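Local coordinates for protein esterase (Uncultured bacterium, PDB 5EGN) that probably hydrolyses the lactone ring of N-acyl homoserine lactones, the bacterial quorum-sensing signals, as an esterase-type enzyme of the alpha/beta hydrolase fold, at residues Ser93-Asp105 with Val190-Ala204. The protein carries 2 engineered substitutions. Numbering follows the deposited sequence.
Sequences SIGGMIAMQLNLD and VFAWNIKDRLSSIQA
Asn-103, packed against Ile-202 and Ala-204, also grips the helix carbonyl Ala-99 O with two donors, its backbone N and its ND2. They arrive from opposite faces of the carbonyl plane; Asn-103 ND2 lies 2.9 Å from Ala-99 O, nearly straight at 171°. The same ND2 bonds Asn-113 on strand 110-116, tying the amide to the sheet, while Asn-103 OD1 lies 3.3 Å from Ala-204 CB. Two residues earlier, Gln-101 OE1 accepts from Trp-193 NE1 at the indole edge, with the amide almost perpendicular to the ring; the modelled length is too short to be trusted, leaving the bond's strength doubtful. Ile-195 CG2, of the tryptophan's own segment, covers one face of the indole and Met-97 CB, from the helix, the other, 3.9 Å from the six-ring centroid and 26° off its normal, with Met-100 CE at the rim, 3.6 Å from Trp-193 CH2. With CG beside the backbone N (chi1 -57°) and the chain extended beyond, Met-97 runs past the ring to place CE 3.9 Å from Val-190 CG2. Cutting it back to an alanine keeps CB over the indole, but losing SD and CE would probably leave a gap between Trp-193 and Val-190. Farther along, Leu-104 divides its methyls, CD1 resting 3.5 Å from Ile-202 CG1 and CD2 3.9 Å from Ile-195 CG2. Residues 190-204 thus line helix 94-105 on their way from helix 177-185 to strand 206-211. This helix follows Ser-93, whose positive phi and GxSxG setting are consistent with the nucleophile elbow of alpha/beta hydrolases.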
loop_
_atom_site.group_PDB
_atom_site.type_symbol
_atom_site.label_atom_id
_atom_site.label_comp_id
_atom_site.label_asym_id
_atom_site.label_seq_id
_atom_site.Cartn_x
_atom_site.Cartn_y
_atom_site.Cartn_z
ATOM N N SER A 93 -2.791 12.578 11.319
ATOM C CA SER A 93 -4.037 12.780 12.061
ATOM C C SER A 93 -3.969 12.146 13.444
ATOM O O SER A 93 -3.274 12.637 14.335
ATOM C CB SER A 93 -5.232 12.212 11.289
ATOM O OG SER A 93 -6.403 12.205 12.085
ATOM N N ILE A 94 -4.694 11.044 13.608
ATOM C CA ILE A 94 -4.729 10.332 14.874
ATOM C C ILE A 94 -3.365 9.717 15.173
ATOM O O ILE A 94 -3.019 9.492 16.330
ATOM C CB ILE A 94 -5.819 9.235 14.878
ATOM C CG1 ILE A 94 -6.068 8.729 16.301
ATOM C CG2 ILE A 94 -5.447 8.090 13.948
ATOM C CD1 ILE A 94 -7.137 7.668 16.388
ATOM N N GLY A 95 -2.585 9.465 14.128
ATOM C CA GLY A 95 -1.235 8.958 14.293
ATOM C C GLY A 95 -0.367 9.986 14.993
ATOM O O GLY A 95 0.499 9.642 15.798
ATOM N N GLY A 96 -0.605 11.256 14.677
ATOM C CA GLY A 96 0.081 12.350 15.338
ATOM C C GLY A 96 -0.286 12.404 16.808
ATOM O O GLY A 96 0.570 12.640 17.665
ATOM N N MET A 97 -1.565 12.180 17.095
ATOM C CA MET A 97 -2.045 12.085 18.468
ATOM C C MET A 97 -1.307 10.987 19.221
ATOM O O MET A 97 -0.833 11.191 20.339
ATOM C CB MET A 97 -3.549 11.808 18.503
ATOM C CG MET A 97 -4.400 12.823 17.774
ATOM S SD MET A 97 -6.157 12.485 17.981
ATOM C CE MET A 97 -6.860 13.752 16.934
ATOM N N ILE A 98 -1.219 9.820 18.589
ATOM C CA ILE A 98 -0.551 8.660 19.168
ATOM C C ILE A 98 0.917 8.959 19.453
ATOM O O ILE A 98 1.436 8.610 20.515
ATOM C CB ILE A 98 -0.663 7.434 18.239
ATOM C CG1 ILE A 98 -2.127 7.021 18.081
ATOM C CG2 ILE A 98 0.149 6.273 18.782
ATOM C CD1 ILE A 98 -2.359 5.988 17.001
ATOM N N ALA A 99 1.577 9.617 18.505
ATOM C CA ALA A 99 2.978 9.992 18.666
ATOM C C ALA A 99 3.175 10.968 19.828
ATOM O O ALA A 99 4.121 10.835 20.606
ATOM C CB ALA A 99 3.514 10.594 17.375
ATOM N N MET A 100 2.282 11.948 19.941
ATOM C CA MET A 100 2.369 12.938 21.015
ATOM C C MET A 100 2.158 12.294 22.386
ATOM O O MET A 100 2.920 12.544 23.331
ATOM C CB MET A 100 1.355 14.063 20.790
ATOM C CG MET A 100 1.748 15.027 19.676
ATOM S SD MET A 100 0.671 16.468 19.517
ATOM C CE MET A 100 -0.751 15.751 18.698
ATOM N N GLN A 101 1.126 11.461 22.484
ATOM C CA GLN A 101 0.867 10.692 23.694
ATOM C C GLN A 101 2.079 9.835 24.044
ATOM O O GLN A 101 2.411 9.650 25.216
ATOM C CB GLN A 101 -0.370 9.811 23.516
ATOM C CG GLN A 101 -0.945 9.292 24.814
ATOM C CD GLN A 101 -1.444 10.408 25.704
ATOM O OE1 GLN A 101 -2.299 11.198 25.306
ATOM N NE2 GLN A 101 -0.899 10.491 26.910
ATOM N N LEU A 102 2.740 9.321 23.011
ATOM C CA LEU A 102 3.935 8.509 23.188
ATOM C C LEU A 102 5.080 9.349 23.747
ATOM O O LEU A 102 5.879 8.862 24.545
ATOM C CB LEU A 102 4.338 7.860 21.862
ATOM C CG LEU A 102 5.324 6.690 21.898
ATOM C CD1 LEU A 102 5.048 5.748 20.741
ATOM C CD2 LEU A 102 6.762 7.177 21.844
ATOM N N ASN A 103 5.161 10.607 23.323
ATOM C CA ASN A 103 6.144 11.533 23.878
ATOM C C ASN A 103 5.844 11.843 25.339
ATOM O O ASN A 103 6.754 12.078 26.136
ATOM C CB ASN A 103 6.185 12.831 23.071
ATOM C CG ASN A 103 7.158 12.767 21.913
ATOM O OD1 ASN A 103 8.239 13.354 21.964
ATOM N ND2 ASN A 103 6.783 12.047 20.863
ATOM N N LEU A 104 4.560 11.841 25.680
ATOM C CA LEU A 104 4.133 12.101 27.052
ATOM C C LEU A 104 4.453 10.942 27.996
ATOM O O LEU A 104 5.019 11.149 29.069
ATOM C CB LEU A 104 2.633 12.402 27.089
ATOM C CG LEU A 104 2.247 13.879 27.187
ATOM C CD1 LEU A 104 3.064 14.706 26.219
ATOM C CD2 LEU A 104 0.760 14.076 26.930
ATOM N N ASP A 105 4.095 9.726 27.592
ATOM C CA ASP A 105 4.230 8.563 28.466
ATOM C C ASP A 105 5.555 7.822 28.300
ATOM O O ASP A 105 6.035 7.189 29.240
ATOM C CB ASP A 105 3.075 7.588 28.226
ATOM C CG ASP A 105 1.726 8.190 28.557
ATOM O OD1 ASP A 105 1.680 9.134 29.374
ATOM O OD2 ASP A 105 0.711 7.720 28.003
ATOM N N VAL A 190 -10.318 9.673 19.580
ATOM C CA VAL A 190 -9.780 10.563 18.551
ATOM C C VAL A 190 -10.363 11.977 18.630
ATOM O O VAL A 190 -9.677 12.955 18.332
ATOM C CB VAL A 190 -10.021 9.982 17.132
ATOM C CG1 VAL A 190 -11.510 9.810 16.855
ATOM C CG2 VAL A 190 -9.367 10.854 16.070
ATOM N N PHE A 191 -11.617 12.089 19.059
ATOM C CA PHE A 191 -12.286 13.384 19.106
ATOM C C PHE A 191 -12.127 14.083 20.454
ATOM O O PHE A 191 -12.086 15.311 20.521
ATOM C CB PHE A 191 -13.775 13.226 18.788
ATOM C CG PHE A 191 -14.061 12.912 17.347
ATOM C CD1 PHE A 191 -13.823 13.854 16.359
ATOM C CD2 PHE A 191 -14.585 11.684 16.981
ATOM C CE1 PHE A 191 -14.091 13.570 15.034
ATOM C CE2 PHE A 191 -14.854 11.397 15.656
ATOM C CZ PHE A 191 -14.607 12.340 14.683
ATOM N N ALA A 192 -12.035 13.301 21.524
ATOM C CA ALA A 192 -12.069 13.857 22.872
ATOM C C ALA A 192 -10.679 14.069 23.468
ATOM O O ALA A 192 -10.518 14.844 24.412
ATOM C CB ALA A 192 -12.893 12.961 23.781
ATOM N N TRP A 193 -9.685 13.378 22.919
ATOM C CA TRP A 193 -8.306 13.482 23.390
ATOM C C TRP A 193 -7.809 14.923 23.342
ATOM O O TRP A 193 -7.825 15.559 22.291
ATOM C CB TRP A 193 -7.397 12.582 22.555
ATOM C CG TRP A 193 -5.959 12.590 22.961
ATOM C CD1 TRP A 193 -5.405 11.941 24.026
ATOM C CD2 TRP A 193 -4.883 13.254 22.291
ATOM N NE1 TRP A 193 -4.051 12.172 24.067
ATOM C CE2 TRP A 193 -3.707 12.974 23.012
ATOM C CE3 TRP A 193 -4.802 14.063 21.154
ATOM C CZ2 TRP A 193 -2.463 13.475 22.633
ATOM C CZ3 TRP A 193 -3.569 14.560 20.781
ATOM C CH2 TRP A 193 -2.416 14.264 21.516
ATOM N N ASN A 194 -7.367 15.432 24.488
ATOM C CA ASN A 194 -6.991 16.835 24.605
ATOM C C ASN A 194 -5.801 17.035 25.541
ATOM O O ASN A 194 -5.895 16.777 26.740
ATOM C CB ASN A 194 -8.192 17.652 25.087
ATOM C CG ASN A 194 -7.992 19.145 24.929
ATOM O OD1 ASN A 194 -6.883 19.657 25.064
ATOM N ND2 ASN A 194 -9.076 19.855 24.642
ATOM N N ILE A 195 -4.686 17.501 24.987
ATOM C CA ILE A 195 -3.484 17.747 25.777
ATOM C C ILE A 195 -2.941 19.157 25.556
ATOM O O ILE A 195 -1.727 19.371 25.558
ATOM C CB ILE A 195 -2.368 16.729 25.457
ATOM C CG1 ILE A 195 -1.983 16.790 23.976
ATOM C CG2 ILE A 195 -2.804 15.324 25.834
ATOM C CD1 ILE A 195 -0.583 16.288 23.694
ATOM N N LYS A 196 -3.845 20.115 25.375
ATOM C CA LYS A 196 -3.468 21.512 25.158
ATOM C C LYS A 196 -2.527 22.041 26.237
ATOM O O LYS A 196 -1.580 22.768 25.942
ATOM C CB LYS A 196 -4.714 22.400 25.095
ATOM C CG LYS A 196 -5.564 22.224 23.844
ATOM C CD LYS A 196 -6.832 23.064 23.926
ATOM C CE LYS A 196 -7.615 23.036 22.620
ATOM N NZ LYS A 196 -8.706 22.023 22.616
ATOM N N ASP A 197 -2.785 21.666 27.482
ATOM C CA ASP A 197 -2.014 22.169 28.613
ATOM C C ASP A 197 -0.690 21.430 28.785
ATOM O O ASP A 197 0.208 21.902 29.482
ATOM C CB ASP A 197 -2.840 22.061 29.894
ATOM C CG ASP A 197 -3.525 20.718 30.027
ATOM O OD1 ASP A 197 -3.948 20.157 28.992
ATOM O OD2 ASP A 197 -3.643 20.219 31.165
ATOM N N ARG A 198 -0.575 20.275 28.142
ATOM C CA ARG A 198 0.577 19.405 28.339
ATOM C C ARG A 198 1.521 19.401 27.139
ATOM O O ARG A 198 2.521 18.685 27.132
ATOM C CB ARG A 198 0.104 17.981 28.647
ATOM C CG ARG A 198 -0.647 17.857 29.968
ATOM C CD ARG A 198 -1.332 16.505 30.118
ATOM N NE ARG A 198 -2.626 16.451 29.442
ATOM C CZ ARG A 198 -3.418 15.383 29.435
ATOM N NH1 ARG A 198 -3.046 14.276 30.065
ATOM N NH2 ARG A 198 -4.580 15.418 28.797
ATOM N N LEU A 199 1.208 20.211 26.131
ATOM C CA LEU A 199 2.008 20.258 24.909
ATOM C C LEU A 199 3.430 20.745 25.161
ATOM O O LEU A 199 4.376 20.274 24.528
ATOM C CB LEU A 199 1.340 21.157 23.867
ATOM C CG LEU A 199 0.158 20.566 23.099
ATOM C CD1 LEU A 199 -0.620 21.664 22.403
ATOM C CD2 LEU A 199 0.640 19.531 22.092
ATOM N N SER A 200 3.578 21.683 26.091
ATOM C CA SER A 200 4.878 22.283 26.369
ATOM C C SER A 200 5.808 21.332 27.116
ATOM O O SER A 200 6.983 21.637 27.318
ATOM C CB SER A 200 4.707 23.581 27.160
ATOM O OG SER A 200 3.934 23.375 28.328
ATOM N N SER A 201 5.277 20.183 27.524
ATOM C CA SER A 201 6.088 19.144 28.149
ATOM C C SER A 201 6.758 18.275 27.088
ATOM O O SER A 201 7.740 17.590 27.366
ATOM C CB SER A 201 5.240 18.282 29.087
ATOM O OG SER A 201 4.179 17.653 28.392
ATOM N N ILE A 202 6.222 18.302 25.872
ATOM C CA ILE A 202 6.868 17.652 24.736
ATOM C C ILE A 202 8.098 18.448 24.338
ATOM O O ILE A 202 7.980 19.585 23.896
ATOM C CB ILE A 202 5.928 17.540 23.521
ATOM C CG1 ILE A 202 4.658 16.779 23.893
ATOM C CG2 ILE A 202 6.644 16.881 22.347
ATOM C CD1 ILE A 202 3.669 16.647 22.756
ATOM N N GLN A 203 9.280 17.863 24.489
ATOM C CA GLN A 203 10.508 18.610 24.237
ATOM C C GLN A 203 11.327 18.055 23.081
ATOM O O GLN A 203 12.233 18.714 22.577
ATOM C CB GLN A 203 11.358 18.640 25.506
ATOM C CG GLN A 203 10.648 19.240 26.712
ATOM C CD GLN A 203 10.712 20.749 26.716
ATOM O OE1 GLN A 203 11.604 21.346 26.110
ATOM N NE2 GLN A 203 9.777 21.377 27.415
ATOM N N ALA A 204 10.996 16.839 22.667
ATOM C CA ALA A 204 11.708 16.164 21.586
ATOM C C ALA A 204 11.605 16.957 20.286
ATOM O O ALA A 204 10.648 17.712 20.094
ATOM C CB ALA A 204 11.168 14.756 21.396
#